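PDB 5IZT: outer surface protein from Borrelia burgdorferi, which is of unknown function but, as an outer surface protein with a BbCRASP-1-like domain, probably acts where the bacterium meets its host. Local coordinates for residues 188-193 and 334-339; 267-272 and 367-372; 291-296 and 386-391. One frame throughout, in Å; residues are numbered along the deposited sequence. Where two conformers were deposited one is given.

In the fold
All three contacts join helices of one largely helical chain that has no strands. Along the sequence the three first segments (188-193, 267-272, 291-296) precede the three second ones (334-339, 367-372, 386-391), so every pair of contacts interleaves. Contact 3 has its centre about 7 Å from that of the chain; contacts 1 and 2 lie on opposite sides of that point, their centres about 34 Å apart. Contacts 1 and 3, centres about 14 Å apart, touch through Gln338 with Ser387 and Ile339 with Ala391. Contacts 2 and 3, centres about 24 Å apart, share helix 366-395. The long C-terminal helices thus tie distant parts of the sequence into one elongated bundle.

Contact 1: 188-193 and 334-339; sequences IRAISE and SKLNQI
Leu336 points its forked end at helix 179-197, where Ala190 and Ile191 receive it. The two side chains Ile191 and Leu336 cross obliquely, and the delta methyl of the isoleucine lies close to both prongs of the leucine: Ile191 CD1 is 3.8 Å from Leu336 CD1 and 3.9 Å from Leu336 CD2. The second prong also meets the neighbouring residue, with Leu336 CD2 3.9 Å from Ala190 CB.

The torsions explain the reach. The CB of Ile191 is not aimed across the interface, but a bend at chi2 (-70°) brings CD1 over to the leucine. Leu336 extends with CG opposite its backbone N (chi1 175°), which carries the fork toward helix 179-197. With the nearest CA atoms, Ile191 CA and Leu336 CA, 8.1 Å apart, the gap is bridged by methyl groups alone.

Helix 280-316 closes the same apolar cluster, Ile304 touching Ile191 and Leu301 touching Leu336. Segment 334-339 falls in a predicted coiled coil. Apolar residues of three helices meeting in this way are characteristic of the core of a helical bundle, here one that joins helix 179-197 to helix 322-359.

Contact 2: 267-272 and 367-372; sequences GSIMET and KSLAEY. Unlike the reference sequence in segment 267-272: Thr272 (reference Ala).
One methyl group of Leu369 does the touching here, set between the methyls of Ile269 and Thr272 on helix 260-274. Leu369 CD2 lies 3.8 Å from Thr272 CG2 and 4.0 Å from Ile269 CG2. Those two methyls, Ile269 CG2 and Thr272 CG2, stand 6.2 Å apart, and seen from CD2 they subtend about 105°, which is the evidence that the leucine methyl enters between them. The leucine side chain crosses each partner at roughly a right angle, so it does not run alongside them.

Both partners are three residues apart on one helical face, and each uses the gamma methyl lying opposite its own backbone N. In Thr272 chi1 of -66° sets OG1 beside the backbone N and CG2 opposite it, turned to the leucine.

The tight part is the buried side. There Ala357 of helix 322-359 touches both Ile269 and Leu369, Leu353 adds to Ile269, and Leu273 and Leu363 also pack on Leu369. The looser side is that of Thr272, which remains partly exposed while Ile269 and Leu369 are buried. Charged residues keep to the outward faces of the two helices, away from the touching methyls: Glu271 on one, and on the other Glu371, which forms a salt bridge with Lys375. Tyr372 OH is hydrogen-bonded to Arg376. Between the helices, Ser366 OG is hydrogen-bonded to the carbonyl O of Thr272.

Across the two segments the adhesion is therefore purely one of methyl groups. Its specificity probably comes from shape and from exclusion of water; the bond from Ser366 to the carbonyl of Thr272 links the helices, while the bonds of Glu371 and Tyr372 stay within helix 366-395.

Contact 3: 291-296 and 386-391; sequences LGTQIS and QSVLEA
Segments 291-296 and 386-391 run nearly parallel, their axes crossing at 24° and approaching to 8.7 Å, with Ser296 CA and Leu389 CA only 5.7 Å apart and Thr293 CA and Val388 CA 6.3 Å apart.

Val388 points toward segment 291-296 and is the main apolar group of the contact. Its CG1 branch, opposite the backbone N (chi1 175°), reaches between two neighbours: Val388 CG1 is 3.7 Å from Ser296 CB and 3.9 Å from the backbone O of Thr293. The second branch is less intimate, Val388 CG2 standing 4.3 Å from Thr293 CG2. On the buried side helix 322-359 closes over this pair, Trp346 touching Thr293 and Lys342 touching Val388.

Ser296 lets the backbones come so near because it is small, presenting just CB and OG to the other helix. Its OG lies against the flank of Leu389, with Ser296 OG 3.6 Å from Leu389 CD1. That apolar neighbour offers no bond, but the hydroxyl is hydrogen-bonded to Arg385 NH1, one residue before the second segment. Thr293 OG1 is likewise hydrogen-bonded within its own helix, to Ser289 O.

On the exposed face of helix 366-395, Gln386 NE2 donates to Glu390 OE2 over 2.7 Å, nearly straight at 172°. The acceptor lies almost in the amide plane of Gln386, while NE2 comes to the anti side of the carboxylate oxygen, tilted out of its plane. This one-turn bond probably restrains both side chains.

The chemistry is that of a close helix pair: Ser296 and Thr293 meet Val388 and the flank of Leu389, and buried hydroxyls are satisfied through Arg385 and the backbone, which probably lowers the cost of burying them.

Contact 1: 188-193 and 334-339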
loop_
_atom_site.group_PDB
_atom_site.type_symbol
_atom_site.label_atom_id
_atom_site.label_comp_id
_atom_site.label_asym_id
_atom_site.label_seq_id
_atom_site.Cartn_x
_atom_site.Cartn_y
_atom_site.Cartn_z
ATOM N N ILE A 188 1.989 20.181 -5.310
ATOM C CA ILE A 188 1.577 19.581 -6.579
ATOM C C ILE A 188 2.682 18.683 -7.132
ATOM O O ILE A 188 2.424 17.568 -7.605
ATOM C CB ILE A 188 1.183 20.683 -7.581
ATOM C CG1 ILE A 188 -0.082 21.405 -7.103
ATOM C CG2 ILE A 188 0.992 20.105 -8.998
ATOM C CD1 ILE A 188 -0.354 22.700 -7.826
ATOM N N ARG A 189 3.929 19.157 -7.076
ATOM C CA ARG A 189 5.067 18.358 -7.525
ATOM C C ARG A 189 5.198 17.071 -6.710
ATOM O O ARG A 189 5.458 15.992 -7.263
ATOM C CB ARG A 189 6.339 19.203 -7.421
ATOM C CG ARG A 189 7.508 18.798 -8.307
ATOM C CD ARG A 189 8.523 19.952 -8.418
ATOM N NE ARG A 189 8.888 20.511 -7.110
ATOM C CZ ARG A 189 8.477 21.687 -6.635
ATOM N NH1 ARG A 189 7.687 22.469 -7.358
ATOM N NH2 ARG A 189 8.869 22.088 -5.434
ATOM N N ALA A 190 5.027 17.166 -5.390
ATOM C CA ALA A 190 5.214 15.991 -4.543
ATOM C C ALA A 190 4.184 14.909 -4.849
ATOM O O ALA A 190 4.518 13.719 -4.896
ATOM C CB ALA A 190 5.145 16.384 -3.072
ATOM N N ILE A 191 2.933 15.307 -5.065
ATOM C CA ILE A 191 1.876 14.358 -5.411
ATOM C C ILE A 191 2.168 13.711 -6.758
ATOM O O ILE A 191 2.027 12.492 -6.933
ATOM C CB ILE A 191 0.508 15.068 -5.427
ATOM C CG1 ILE A 191 0.114 15.555 -4.021
ATOM C CG2 ILE A 191 -0.566 14.177 -6.075
ATOM C CD1 ILE A 191 -0.230 14.437 -3.039
ATOM N N SER A 192 2.557 14.530 -7.735
ATOM C CA SER A 192 2.892 14.026 -9.063
ATOM C C SER A 192 4.050 13.033 -9.008
ATOM O O SER A 192 4.028 11.998 -9.688
ATOM C CB SER A 192 3.232 15.206 -9.973
ATOM O OG SER A 192 3.587 14.762 -11.266
ATOM N N GLU A 193 5.078 13.334 -8.208
ATOM C CA GLU A 193 6.182 12.391 -8.047
ATOM C C GLU A 193 5.700 11.066 -7.468
ATOM O O GLU A 193 6.152 9.995 -7.889
ATOM C CB GLU A 193 7.268 12.994 -7.155
ATOM C CG GLU A 193 8.136 14.049 -7.836
ATOM C CD GLU A 193 9.094 14.726 -6.866
ATOM O OE1 GLU A 193 9.202 14.256 -5.712
ATOM O OE2 GLU A 193 9.730 15.731 -7.256
ATOM N N SER A 334 0.726 17.875 5.536
ATOM C CA SER A 334 0.827 17.010 6.709
ATOM C C SER A 334 0.166 15.660 6.453
ATOM O O SER A 334 0.690 14.609 6.864
ATOM C CB SER A 334 0.195 17.698 7.918
ATOM O OG SER A 334 0.145 16.820 9.021
ATOM N N LYS A 335 -0.991 15.670 5.780
ATOM C CA LYS A 335 -1.690 14.423 5.462
ATOM C C LYS A 335 -0.914 13.603 4.438
ATOM O O LYS A 335 -0.886 12.368 4.521
ATOM C CB LYS A 335 -3.099 14.721 4.945
ATOM C CG LYS A 335 -4.026 15.406 5.946
ATOM C CD LYS A 335 -4.172 14.622 7.236
ATOM C CE LYS A 335 -5.027 15.389 8.238
ATOM N NZ LYS A 335 -4.724 15.020 9.649
ATOM N N LEU A 336 -0.274 14.263 3.467
ATOM C CA LEU A 336 0.593 13.539 2.541
ATOM C C LEU A 336 1.745 12.868 3.285
ATOM O O LEU A 336 2.045 11.692 3.044
ATOM C CB LEU A 336 1.124 14.476 1.454
ATOM C CG LEU A 336 2.138 13.822 0.501
ATOM C CD1 LEU A 336 1.534 12.619 -0.238
ATOM C CD2 LEU A 336 2.719 14.803 -0.495
ATOM N N ASN A 337 2.387 13.590 4.213
ATOM C CA ASN A 337 3.489 13.009 4.980
ATOM C C ASN A 337 3.041 11.797 5.780
ATOM O O ASN A 337 3.799 10.828 5.935
ATOM C CB ASN A 337 4.084 14.046 5.925
ATOM C CG ASN A 337 4.947 15.046 5.209
ATOM O OD1 ASN A 337 5.420 14.790 4.105
ATOM N ND2 ASN A 337 5.162 16.187 5.832
ATOM N N GLN A 338 1.822 11.845 6.311
ATOM C CA GLN A 338 1.308 10.745 7.110
ATOM C C GLN A 338 1.068 9.500 6.263
ATOM O O GLN A 338 1.424 8.396 6.685
ATOM C CB GLN A 338 0.022 11.166 7.814
ATOM C CG GLN A 338 -0.685 9.995 8.476
ATOM C CD GLN A 338 -1.664 10.412 9.542
ATOM O OE1 GLN A 338 -1.868 11.602 9.788
ATOM N NE2 GLN A 338 -2.281 9.429 10.185
ATOM N N ILE A 339 0.460 9.639 5.077
ATOM C CA ILE A 339 0.223 8.444 4.266
ATOM C C ILE A 339 1.543 7.891 3.743
ATOM O O ILE A 339 1.722 6.672 3.642
ATOM C CB ILE A 339 -0.781 8.713 3.120
ATOM C CG1 ILE A 339 -0.225 9.672 2.071
ATOM C CG2 ILE A 339 -2.080 9.278 3.662
ATOM C CD1 ILE A 339 -1.144 9.833 0.826
#

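Contact 2: 267-272 and 367-372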
loop_
_atom_site.group_PDB
_atom_site.type_symbol
_atom_site.label_atom_id
_atom_site.label_comp_id
_atom_site.label_asym_id
_atom_site.label_seq_id
_atom_site.Cartn_x
_atom_site.Cartn_y
_atom_site.Cartn_z
ATOM N N GLY A 267 6.250 -13.873 -1.336
ATOM C CA GLY A 267 5.406 -14.949 -1.846
ATOM C C GLY A 267 5.835 -16.324 -1.357
ATOM O O GLY A 267 4.995 -17.177 -1.042
ATOM N N SER A 268 7.145 -16.554 -1.268
ATOM C CA SER A 268 7.631 -17.841 -0.769
ATOM C C SER A 268 7.229 -18.064 0.679
ATOM O O SER A 268 6.965 -19.201 1.082
ATOM C CB SER A 268 9.147 -17.939 -0.909
ATOM O OG SER A 268 9.527 -18.002 -2.270
ATOM N N ILE A 269 7.182 -16.996 1.477
ATOM C CA ILE A 269 6.731 -17.139 2.857
ATOM C C ILE A 269 5.238 -17.439 2.899
ATOM O O ILE A 269 4.794 -18.301 3.668
ATOM C CB ILE A 269 7.087 -15.878 3.664
ATOM C CG1 ILE A 269 8.610 -15.716 3.739
ATOM C CG2 ILE A 269 6.474 -15.939 5.058
ATOM C CD1 ILE A 269 9.058 -14.278 4.080
ATOM N N MET A 270 4.442 -16.769 2.052
ATOM C CA MET A 270 3.017 -17.097 1.973
ATOM C C MET A 270 2.821 -18.549 1.572
ATOM O O MET A 270 1.971 -19.251 2.140
ATOM C CB MET A 270 2.288 -16.186 0.985
ATOM C CG MET A 270 2.306 -14.690 1.325
ATOM S SD MET A 270 1.738 -14.295 2.995
ATOM C CE MET A 270 3.297 -14.119 3.866
ATOM N N GLU A 271 3.602 -19.018 0.603
ATOM C CA GLU A 271 3.496 -20.405 0.171
ATOM C C GLU A 271 3.767 -21.352 1.329
ATOM O O GLU A 271 3.016 -22.306 1.541
ATOM C CB GLU A 271 4.479 -20.694 -0.970
ATOM C CG GLU A 271 4.419 -22.170 -1.416
ATOM C CD GLU A 271 5.335 -22.447 -2.595
ATOM O OE1 GLU A 271 6.557 -22.240 -2.458
ATOM O OE2 GLU A 271 4.826 -22.819 -3.667
ATOM N N THR A 272 4.812 -21.074 2.118
ATOM C CA THR A 272 5.094 -21.886 3.299
ATOM C C THR A 272 3.921 -21.875 4.272
ATOM O O THR A 272 3.501 -22.930 4.771
ATOM C CB THR A 272 6.367 -21.388 3.991
ATOM O OG1 THR A 272 7.497 -21.617 3.133
ATOM C CG2 THR A 272 6.580 -22.126 5.317
ATOM N N LYS A 367 3.559 -23.942 11.115
ATOM C CA LYS A 367 2.787 -23.481 12.271
ATOM C C LYS A 367 3.576 -22.485 13.123
ATOM O O LYS A 367 3.032 -21.460 13.556
ATOM C CB LYS A 367 2.347 -24.677 13.120
ATOM N N SER A 368 4.851 -22.775 13.385
ATOM C CA SER A 368 5.671 -21.875 14.191
ATOM C C SER A 368 5.833 -20.536 13.500
ATOM O O SER A 368 5.804 -19.485 14.150
ATOM C CB SER A 368 7.042 -22.495 14.456
ATOM O OG SER A 368 6.927 -23.790 15.007
ATOM N N LEU A 369 6.022 -20.560 12.179
ATOM C CA LEU A 369 6.124 -19.325 11.412
ATOM C C LEU A 369 4.846 -18.499 11.505
ATOM O O LEU A 369 4.905 -17.269 11.645
ATOM C CB LEU A 369 6.448 -19.657 9.958
ATOM C CG LEU A 369 6.615 -18.509 8.977
ATOM C CD1 LEU A 369 7.813 -17.660 9.367
ATOM C CD2 LEU A 369 6.774 -19.076 7.571
ATOM N N ALA A 370 3.675 -19.147 11.425
ATOM C CA ALA A 370 2.425 -18.395 11.507
ATOM C C ALA A 370 2.282 -17.717 12.859
ATOM O O ALA A 370 1.885 -16.554 12.941
ATOM C CB ALA A 370 1.225 -19.306 11.242
ATOM N N GLU A 371 2.572 -18.442 13.937
ATOM C CA GLU A 371 2.490 -17.857 15.271
ATOM C C GLU A 371 3.453 -16.688 15.420
ATOM O O GLU A 371 3.099 -15.639 15.973
ATOM C CB GLU A 371 2.787 -18.934 16.320
ATOM C CG GLU A 371 2.788 -18.450 17.767
ATOM C CD GLU A 371 1.426 -18.546 18.431
ATOM O OE1 GLU A 371 0.405 -18.548 17.713
ATOM O OE2 GLU A 371 1.380 -18.621 19.677
ATOM N N TYR A 372 4.690 -16.866 14.959
ATOM C CA TYR A 372 5.698 -15.810 15.058
ATOM C C TYR A 372 5.249 -14.547 14.332
ATOM O O TYR A 372 5.332 -13.434 14.875
ATOM C CB TYR A 372 7.019 -16.310 14.470
ATOM C CG TYR A 372 8.149 -15.311 14.564
ATOM C CD1 TYR A 372 8.906 -15.220 15.730
ATOM C CD2 TYR A 372 8.437 -14.439 13.524
ATOM C CE1 TYR A 372 9.943 -14.309 15.843
ATOM C CE2 TYR A 372 9.464 -13.511 13.633
ATOM C CZ TYR A 372 10.210 -13.463 14.800
ATOM O OH TYR A 372 11.233 -12.564 14.937
#

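Contact 3: 291-296 and 386-391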
loop_
_atom_site.group_PDB
_atom_site.type_symbol
_atom_site.label_atom_id
_atom_site.label_comp_id
_atom_site.label_asym_id
_atom_site.label_seq_id
_atom_site.Cartn_x
_atom_site.Cartn_y
_atom_site.Cartn_z
ATOM N N LEU A 291 -2.806 -4.795 0.471
ATOM C CA LEU A 291 -3.646 -4.259 -0.600
ATOM C C LEU A 291 -4.390 -3.008 -0.146
ATOM O O LEU A 291 -4.470 -2.012 -0.879
ATOM C CB LEU A 291 -4.643 -5.321 -1.046
ATOM C CG LEU A 291 -4.075 -6.481 -1.851
ATOM C CD1 LEU A 291 -5.188 -7.484 -2.107
ATOM C CD2 LEU A 291 -3.506 -5.964 -3.179
ATOM N N GLY A 292 -4.992 -3.057 1.037
ATOM C CA GLY A 292 -5.728 -1.892 1.514
ATOM C C GLY A 292 -4.834 -0.685 1.733
ATOM O O GLY A 292 -5.251 0.455 1.511
ATOM N N THR A 293 -3.598 -0.915 2.179
ATOM C CA THR A 293 -2.655 0.182 2.342
ATOM C C THR A 293 -2.393 0.875 1.011
ATOM O O THR A 293 -2.426 2.110 0.920
ATOM C CB THR A 293 -1.345 -0.337 2.924
ATOM O OG1 THR A 293 -1.564 -0.798 4.248
ATOM C CG2 THR A 293 -0.268 0.762 2.954
ATOM N N GLN A 294 -2.094 0.097 -0.025
ATOM C CA GLN A 294 -1.761 0.710 -1.308
ATOM C C GLN A 294 -2.992 1.345 -1.945
ATOM O O GLN A 294 -2.899 2.416 -2.558
ATOM C CB GLN A 294 -1.142 -0.329 -2.248
ATOM C CG GLN A 294 -0.639 0.257 -3.580
ATOM C CD GLN A 294 0.557 1.176 -3.401
ATOM O OE1 GLN A 294 1.251 1.111 -2.390
ATOM N NE2 GLN A 294 0.800 2.038 -4.387
ATOM N N ILE A 295 -4.158 0.706 -1.807
ATOM C CA ILE A 295 -5.353 1.246 -2.437
ATOM C C ILE A 295 -5.699 2.592 -1.819
ATOM O O ILE A 295 -5.958 3.573 -2.530
ATOM C CB ILE A 295 -6.518 0.253 -2.312
ATOM C CG1 ILE A 295 -6.242 -0.978 -3.201
ATOM C CG2 ILE A 295 -7.829 0.952 -2.674
ATOM C CD1 ILE A 295 -7.190 -2.162 -2.959
ATOM N N SER A 296 -5.714 2.658 -0.485
ATOM C CA SER A 296 -6.020 3.928 0.180
ATOM C C SER A 296 -4.975 4.982 -0.135
ATOM O O SER A 296 -5.309 6.161 -0.289
ATOM C CB SER A 296 -6.112 3.747 1.693
ATOM O OG SER A 296 -7.280 3.028 2.069
ATOM N N GLN A 386 -4.759 0.910 8.644
ATOM C CA GLN A 386 -5.809 1.736 9.222
ATOM C C GLN A 386 -5.397 3.201 9.284
ATOM O O GLN A 386 -6.230 4.096 9.099
ATOM C CB GLN A 386 -6.150 1.202 10.617
ATOM C CG GLN A 386 -7.175 2.005 11.392
ATOM C CD GLN A 386 -8.562 1.919 10.794
ATOM O OE1 GLN A 386 -8.881 0.975 10.069
ATOM N NE2 GLN A 386 -9.399 2.907 11.098
ATOM N N SER A 387 -4.116 3.470 9.536
ATOM C CA SER A 387 -3.669 4.856 9.619
ATOM C C SER A 387 -3.728 5.537 8.259
ATOM O O SER A 387 -4.079 6.725 8.167
ATOM C CB SER A 387 -2.254 4.930 10.184
ATOM O OG SER A 387 -1.881 6.276 10.406
ATOM N N VAL A 388 -3.372 4.815 7.193
ATOM C CA VAL A 388 -3.466 5.402 5.855
ATOM C C VAL A 388 -4.923 5.683 5.514
ATOM O O VAL A 388 -5.263 6.749 4.981
ATOM C CB VAL A 388 -2.807 4.483 4.803
ATOM C CG1 VAL A 388 -3.037 5.049 3.397
ATOM C CG2 VAL A 388 -1.295 4.360 5.053
ATOM N N LEU A 389 -5.801 4.735 5.845
ATOM C CA LEU A 389 -7.236 4.886 5.627
ATOM C C LEU A 389 -7.799 6.093 6.375
ATOM O O LEU A 389 -8.589 6.870 5.823
ATOM C CB LEU A 389 -7.947 3.601 6.064
ATOM C CG LEU A 389 -9.470 3.650 5.975
ATOM C CD1 LEU A 389 -9.840 3.880 4.521
ATOM C CD2 LEU A 389 -10.101 2.376 6.524
ATOM N N GLU A 390 -7.430 6.250 7.650
ATOM C CA GLU A 390 -7.930 7.388 8.413
ATOM C C GLU A 390 -7.430 8.708 7.838
ATOM O O GLU A 390 -8.176 9.691 7.779
ATOM C CB GLU A 390 -7.539 7.239 9.883
ATOM C CG GLU A 390 -8.281 6.098 10.571
ATOM C CD GLU A 390 -7.808 5.831 11.991
ATOM O OE1 GLU A 390 -6.895 6.541 12.465
ATOM O OE2 GLU A 390 -8.344 4.895 12.624
ATOM N N ALA A 391 -6.177 8.753 7.390
ATOM C CA ALA A 391 -5.689 9.971 6.754
ATOM C C ALA A 391 -6.459 10.259 5.468
ATOM O O ALA A 391 -6.847 11.403 5.206
ATOM C CB ALA A 391 -4.194 9.850 6.469
#